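Local atomic coordinates of thiamin pyrophosphokinase (Saccharomyces cerevisiae, PDB entry 1IG0), a protein that catalyses the transfer of pyrophosphate from ATP to thiamine, making thiamine diphosphate, and is the only yeast enzyme able to do so. Residues Q154-H157 / G158-L161; I50-P53 / L54-I58; R283-S286 / S287-F290. All blocks are in the same frame, centred on the assembly; numbering follows the deposited sequence.

Interaction 1: residues Q154-H157 / G158-L161; sequences QSNH and GIEL
Asn156 reaches forward across a tight turn to the backbone of Ile159 and the tip of Leu161. Its CB lies 3.7 Å from Ile159 O and 4.0 Å from Leu161 CD2. With CG swung away from the backbone N (chi1 -157°), the amide is carried over towards the chain that returns from the turn. CG meets the same methyl, Leu161 CD2, at 3.7 Å, the two side chains crossing obliquely. At the tip the branches divide the work. ND2 donates to Ile159 O over 2.8 Å, a nearly straight bond (165°) with the acceptor close to the amide plane of Asn156, although the donor stands above the carbonyl plane of Ile159. OD1 points elsewhere, to the backbone N of Lys118. Asparagine suits this place because one short, flat group offers both a donor and an acceptor, and because it tolerates left-handed backbone angles.

Asn156, His157 and Gly158 all have positive phi. Gly158 N donates to Ser155 O at 3.1 Å, and one residue later Ile159 N donates to Asn156 O at 3.0 Å. Glycine fits the third left-handed place, where a CB would run into His157 O. Ile159 lays its CB against Asn156 O (3.4 Å) and its side chain on Ile117 of strand 115-118, a buried spot fitting for a branched apolar residue. Successive i+3 to i bonds through left-handed residues are characteristic of two overlapping left-handed turns, the first near type III' and the second near type I', here in the loop joining helices 141-148 and 164-175 beside edge strand 115-118.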
# COMPACT_ATOMS: atom_id res chain seq x y z
N GLN B 154 0.72 8.03 40.70
CA GLN B 154 1.91 8.14 39.87
C GLN B 154 1.55 8.68 38.49
O GLN B 154 0.51 8.34 37.93
CB GLN B 154 2.60 6.78 39.73
CG GLN B 154 3.16 6.24 41.03
CD GLN B 154 4.29 7.09 41.57
OE1 GLN B 154 5.41 7.03 41.07
NE2 GLN B 154 3.99 7.89 42.58
N SER B 155 2.43 9.52 37.94
CA SER B 155 2.20 10.10 36.62
C SER B 155 2.16 9.02 35.55
O SER B 155 2.73 7.94 35.70
CB SER B 155 3.29 11.12 36.30
OG SER B 155 4.57 10.51 36.31
N ASN B 156 1.47 9.32 34.45
CA ASN B 156 1.33 8.40 33.33
C ASN B 156 0.68 7.09 33.76
O ASN B 156 0.98 6.03 33.22
CB ASN B 156 2.70 8.14 32.69
CG ASN B 156 2.59 7.68 31.25
OD1 ASN B 156 1.83 8.24 30.47
ND2 ASN B 156 3.36 6.66 30.89
N HIS B 157 -0.21 7.18 34.74
CA HIS B 157 -0.92 6.02 35.25
C HIS B 157 -0.01 4.90 35.76
O HIS B 157 -0.38 3.73 35.74
CB HIS B 157 -1.86 5.48 34.17
CG HIS B 157 -2.90 6.47 33.73
ND1 HIS B 157 -3.98 6.80 34.51
CD2 HIS B 157 -3.00 7.22 32.61
CE1 HIS B 157 -4.71 7.71 33.89
NE2 HIS B 157 -4.13 7.98 32.73
N GLY B 158 1.18 5.28 36.22
CA GLY B 158 2.12 4.30 36.75
C GLY B 158 2.83 3.47 35.70
O GLY B 158 3.46 2.46 36.02
N ILE B 159 2.74 3.89 34.44
CA ILE B 159 3.39 3.18 33.35
C ILE B 159 4.72 3.84 33.01
O ILE B 159 4.77 5.05 32.76
CB ILE B 159 2.49 3.17 32.09
CG1 ILE B 159 1.13 2.55 32.44
CG2 ILE B 159 3.15 2.40 30.97
CD1 ILE B 159 0.09 2.66 31.34
N GLU B 160 5.79 3.05 33.01
CA GLU B 160 7.12 3.58 32.71
C GLU B 160 7.08 4.31 31.36
O GLU B 160 6.68 3.74 30.34
CB GLU B 160 8.14 2.43 32.68
CG GLU B 160 9.58 2.89 32.66
CD GLU B 160 10.08 3.17 31.26
OE1 GLU B 160 10.89 4.11 31.09
OE2 GLU B 160 9.68 2.44 30.33
N LEU B 161 7.50 5.57 31.38
CA LEU B 161 7.48 6.44 30.21
C LEU B 161 8.13 6.00 28.89
O LEU B 161 7.56 6.23 27.83
CB LEU B 161 8.04 7.82 30.59
CG LEU B 161 7.07 8.71 31.36
CD1 LEU B 161 7.78 9.97 31.82
CD2 LEU B 161 5.89 9.06 30.47

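Interaction 2: residues I50-P53 / L54-I58; sequences IPRP and LFYKI
Arg52 and Tyr56, one helical turn apart, are tied twice, by their backbones and by their side-chain ends. Tyr56 N donates to Arg52 O over 2.9 Å in an almost straight bond, and the same carbonyl oxygen lies 3.1 Å above one face of the Tyr56 ring, offset towards its rim. Farther out, Arg52 NH1 donates to Tyr56 OH at 2.8 Å. This bond is bent (133°), with the hydroxyl tilted from the guanidinium plane. Arg52 is extended from CG to NE, which gives it the length to reach that oxygen; its guanidinium also makes a cation-pi contact with Tyr78.

These residues open helix 52-61, the connecting helix of the beta-alpha-beta unit between the parallel strands 38-43 and 64-68. Pro51 holds the N-cap position: its O accepts from Phe55 N at 2.9 Å. Pro53 suits the first turn, where a residue has no preceding helical carbonyl to bond and a proline nitrogen, which carries no hydrogen, costs nothing; its own O takes Lys57 N in a longer bond of 3.3 Å. Just before the cap, Ile50 O is satisfied by Tyr78 OH, so the last carbonyl ahead of the cap is not left bare.

Ile50 turns its apolar branches to the helix. CD1 rests on Leu54 CD2 at 3.5 Å and on Ile58 CD1 at 3.8 Å, while CG2 comes obliquely to the Phe55 ring, 3.9 Å from its CD1. Ile50 and Ile58 both touch Met221 of strand 216-221, and Leu54 packs against Val312 and Leu315 of helix 312-315.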
# COMPACT_ATOMS: atom_id res chain seq x y z
N ILE B 50 -14.36 7.56 6.43
CA ILE B 50 -15.47 6.62 6.45
C ILE B 50 -16.80 7.33 6.64
O ILE B 50 -16.89 8.32 7.37
CB ILE B 50 -15.28 5.59 7.58
CG1 ILE B 50 -16.36 4.50 7.49
CG2 ILE B 50 -15.36 6.29 8.94
CD1 ILE B 50 -16.23 3.41 8.55
N PRO B 51 -17.87 6.85 5.98
CA PRO B 51 -19.19 7.47 6.11
C PRO B 51 -19.64 7.43 7.57
O PRO B 51 -19.37 6.47 8.29
CB PRO B 51 -20.06 6.60 5.21
CG PRO B 51 -19.11 6.23 4.12
CD PRO B 51 -17.86 5.86 4.89
N ARG B 52 -20.34 8.48 8.00
CA ARG B 52 -20.81 8.58 9.37
C ARG B 52 -21.73 7.46 9.84
O ARG B 52 -21.50 6.87 10.89
CB ARG B 52 -21.49 9.93 9.60
CG ARG B 52 -20.50 11.05 9.82
CD ARG B 52 -21.17 12.37 10.08
NE ARG B 52 -20.21 13.31 10.65
CZ ARG B 52 -19.72 13.20 11.87
NH1 ARG B 52 -20.11 12.20 12.66
NH2 ARG B 52 -18.84 14.09 12.32
N PRO B 53 -22.79 7.16 9.07
CA PRO B 53 -23.70 6.09 9.47
C PRO B 53 -22.95 4.79 9.75
O PRO B 53 -23.25 4.08 10.71
CB PRO B 53 -24.64 5.98 8.27
CG PRO B 53 -24.69 7.38 7.76
CD PRO B 53 -23.23 7.78 7.81
N LEU B 54 -21.97 4.49 8.91
CA LEU B 54 -21.17 3.29 9.06
C LEU B 54 -20.29 3.39 10.31
O LEU B 54 -20.18 2.44 11.08
CB LEU B 54 -20.29 3.07 7.83
CG LEU B 54 -19.47 1.78 7.82
CD1 LEU B 54 -20.40 0.58 7.89
CD2 LEU B 54 -18.61 1.72 6.57
N PHE B 55 -19.67 4.55 10.49
CA PHE B 55 -18.81 4.78 11.65
C PHE B 55 -19.57 4.51 12.94
O PHE B 55 -19.09 3.80 13.82
CB PHE B 55 -18.30 6.22 11.64
CG PHE B 55 -17.39 6.55 12.80
CD1 PHE B 55 -16.06 6.14 12.78
CD2 PHE B 55 -17.87 7.23 13.90
CE1 PHE B 55 -15.22 6.42 13.86
CE2 PHE B 55 -17.04 7.51 14.99
CZ PHE B 55 -15.71 7.11 14.96
N TYR B 56 -20.76 5.10 13.05
CA TYR B 56 -21.60 4.94 14.23
C TYR B 56 -21.85 3.46 14.52
O TYR B 56 -21.81 3.03 15.67
CB TYR B 56 -22.95 5.63 14.02
CG TYR B 56 -22.86 7.11 13.68
CD1 TYR B 56 -23.87 7.73 12.95
CD2 TYR B 56 -21.79 7.89 14.11
CE1 TYR B 56 -23.81 9.09 12.64
CE2 TYR B 56 -21.72 9.25 13.81
CZ TYR B 56 -22.73 9.84 13.08
OH TYR B 56 -22.67 11.18 12.77
N LYS B 57 -22.12 2.70 13.47
CA LYS B 57 -22.40 1.28 13.59
C LYS B 57 -21.19 0.46 14.02
O LYS B 57 -21.28 -0.35 14.94
CB LYS B 57 -22.94 0.74 12.26
CG LYS B 57 -23.37 -0.72 12.32
CD LYS B 57 -24.44 -0.91 13.39
CE LYS B 57 -24.92 -2.35 13.44
NZ LYS B 57 -25.95 -2.55 14.50
N ILE B 58 -20.06 0.68 13.36
CA ILE B 58 -18.84 -0.04 13.68
C ILE B 58 -18.39 0.30 15.10
O ILE B 58 -17.83 -0.54 15.80
CB ILE B 58 -17.72 0.32 12.68
CG1 ILE B 58 -18.04 -0.29 11.32
CG2 ILE B 58 -16.38 -0.18 13.20
CD1 ILE B 58 -17.08 0.09 10.22

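Interaction 3: residues R283-S286 / S287-F290; sequences RVSS and SNRF. With VIB (3-(4-amino-2-methyl-pyrimidin-5-ylmethyl)-5-(2-hydroxy-ethyl)-4-methyl-thiazol-3-ium), chain C.
Ser287 takes left-handed backbone angles (phi 60°, psi 34°) and turns the chain through a corner between the short strands 285-286 and 288-289, so that Ser285 and Asn288 on either side of it bring their side chains together. Their meeting is a single bond: Asn288 ND2 donates to Ser285 OG over 2.8 Å, at 158°, with the oxygen close to the amide plane. Ser285 OG in turn donates to N1A of the thiamine pyrimidine ring at 2.7 Å; it stands opposite its own backbone N about chi1, which sets it between N1A and Asn288 ND2. A serine hydroxyl suits this relay, being able to receive from the amide while giving its one proton to the ring nitrogen. Asn288 lines the pocket itself, its ND2 3.4 Å from N1A, and is likely to steady the hydroxyl that bonds this nitrogen.

The amide is itself gripped at both ends. ND2 also donates to Trp270 O, and OD1 accepts Arg289 N at 2.8 Å on a lone pair in the carbonyl plane. Replacing Asn288 by an alanine would probably leave Ser285 OG freer to turn from the pyrimidine and take one donor from Trp270 O.

Next along, Ser286 O lies 3.2 Å from ring carbon C6A, and Ser287 OG accepts a weak bond, 3.4 Å long, from O1 of the hydroxyethyl arm.

The pocket is composite: Ser287 N bonds Asp197 of the second subunit, and Gln122 O of that subunit holds the same thiamine. Within the chain, Ser285 pairs by backbone with Leu253 and Asn288 with Cys251, both on strand 248-254, beside which 288-289 runs antiparallel as an edge strand of the vitamin-binding, beta-sandwich part.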
# COMPACT_ATOMS: atom_id res chain seq x y z
N ARG B 283 3.89 -12.40 -10.42
CA ARG B 283 2.79 -13.36 -10.46
C ARG B 283 1.90 -13.18 -9.25
O ARG B 283 2.04 -13.86 -8.24
CB ARG B 283 3.33 -14.80 -10.50
CG ARG B 283 3.91 -15.20 -11.86
CD ARG B 283 4.56 -16.58 -11.79
NE ARG B 283 3.65 -17.59 -11.26
CZ ARG B 283 2.73 -18.24 -11.97
NH1 ARG B 283 2.60 -17.99 -13.27
NH2 ARG B 283 1.94 -19.12 -11.39
N VAL B 284 0.96 -12.24 -9.37
CA VAL B 284 0.02 -11.93 -8.30
C VAL B 284 -1.39 -11.82 -8.86
O VAL B 284 -1.62 -11.12 -9.85
CB VAL B 284 0.38 -10.58 -7.63
CG1 VAL B 284 -0.67 -10.22 -6.59
CG2 VAL B 284 1.75 -10.67 -6.98
N SER B 285 -2.32 -12.53 -8.24
CA SER B 285 -3.71 -12.51 -8.69
C SER B 285 -4.39 -11.22 -8.24
O SER B 285 -4.84 -11.10 -7.10
CB SER B 285 -4.47 -13.71 -8.12
OG SER B 285 -5.80 -13.73 -8.60
N SER B 286 -4.44 -10.24 -9.14
CA SER B 286 -5.08 -8.97 -8.84
C SER B 286 -6.31 -8.84 -9.72
O SER B 286 -6.39 -9.46 -10.77
CB SER B 286 -4.11 -7.81 -9.11
OG SER B 286 -3.71 -7.76 -10.46
N SER B 287 -7.27 -8.03 -9.27
CA SER B 287 -8.50 -7.84 -10.02
C SER B 287 -9.27 -9.15 -10.22
O SER B 287 -9.90 -9.36 -11.26
CB SER B 287 -8.22 -7.21 -11.39
OG SER B 287 -7.79 -5.86 -11.24
N ASN B 288 -9.20 -10.03 -9.23
CA ASN B 288 -9.93 -11.29 -9.31
C ASN B 288 -11.28 -10.95 -8.69
O ASN B 288 -11.52 -9.80 -8.32
CB ASN B 288 -9.23 -12.38 -8.49
CG ASN B 288 -9.49 -13.78 -9.04
OD1 ASN B 288 -10.59 -14.09 -9.50
ND2 ASN B 288 -8.47 -14.63 -8.98
N ARG B 289 -12.16 -11.94 -8.57
CA ARG B 289 -13.47 -11.69 -7.98
C ARG B 289 -14.13 -13.01 -7.60
O ARG B 289 -13.83 -14.05 -8.20
CB ARG B 289 -14.36 -10.92 -8.95
CG ARG B 289 -14.98 -11.79 -10.04
CD ARG B 289 -15.75 -10.97 -11.06
NE ARG B 289 -14.85 -10.21 -11.92
CZ ARG B 289 -14.90 -10.23 -13.25
NH1 ARG B 289 -15.81 -10.97 -13.87
NH2 ARG B 289 -14.05 -9.50 -13.95
N PHE B 290 -15.01 -12.97 -6.62
CA PHE B 290 -15.72 -14.17 -6.17
C PHE B 290 -16.78 -14.56 -7.20
O PHE B 290 -17.49 -13.71 -7.73
CB PHE B 290 -16.41 -13.91 -4.83
CG PHE B 290 -15.48 -13.59 -3.70
CD1 PHE B 290 -15.81 -12.60 -2.78
CD2 PHE B 290 -14.28 -14.29 -3.53
CE1 PHE B 290 -14.98 -12.32 -1.70
CE2 PHE B 290 -13.44 -14.01 -2.46
CZ PHE B 290 -13.79 -13.02 -1.54
CM2 VIB C . -4.78 -15.81 -11.68
N4A VIB C . -6.57 -13.07 -15.40
CM4 VIB C . -9.24 -8.80 -14.60
O1 VIB C . -5.93 -5.47 -14.08
C7 VIB C . -7.26 -5.43 -14.63
C6 VIB C . -7.42 -6.56 -15.67
C2 VIB C . -5.80 -9.80 -14.22
S1 VIB C . -5.18 -8.28 -14.94
C5 VIB C . -6.94 -7.88 -15.08
C4 VIB C . -7.72 -8.88 -14.60
N3 VIB C . -7.06 -9.89 -14.15
C7A VIB C . -7.69 -11.11 -13.58
C4A VIB C . -6.41 -13.26 -14.01
N3A VIB C . -5.71 -14.40 -13.55
C2A VIB C . -5.53 -14.60 -12.17
N1A VIB C . -6.06 -13.68 -11.25
C6A VIB C . -6.76 -12.54 -11.71
C5A VIB C . -6.94 -12.33 -13.09

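Along the chain the order is interaction 2, interaction 1, interaction 3, and none of them touches another. The centres of interactions 1 and 3 lie about 48 Å apart, on opposite sides of the chain's centre, and each sits by a different edge strand: 115-118 beside 154-161, and 288-289 within 283-290. Interaction 2, about 34 Å from the first and 29 Å from the third between centres, starts a helix that links two of the parallel strands. The first two contacts belong to the alpha/beta part, the third to the thiamine-binding beta-sandwich part, and the dimer brings residues of the former from one subunit to the thiamine pocket of the other.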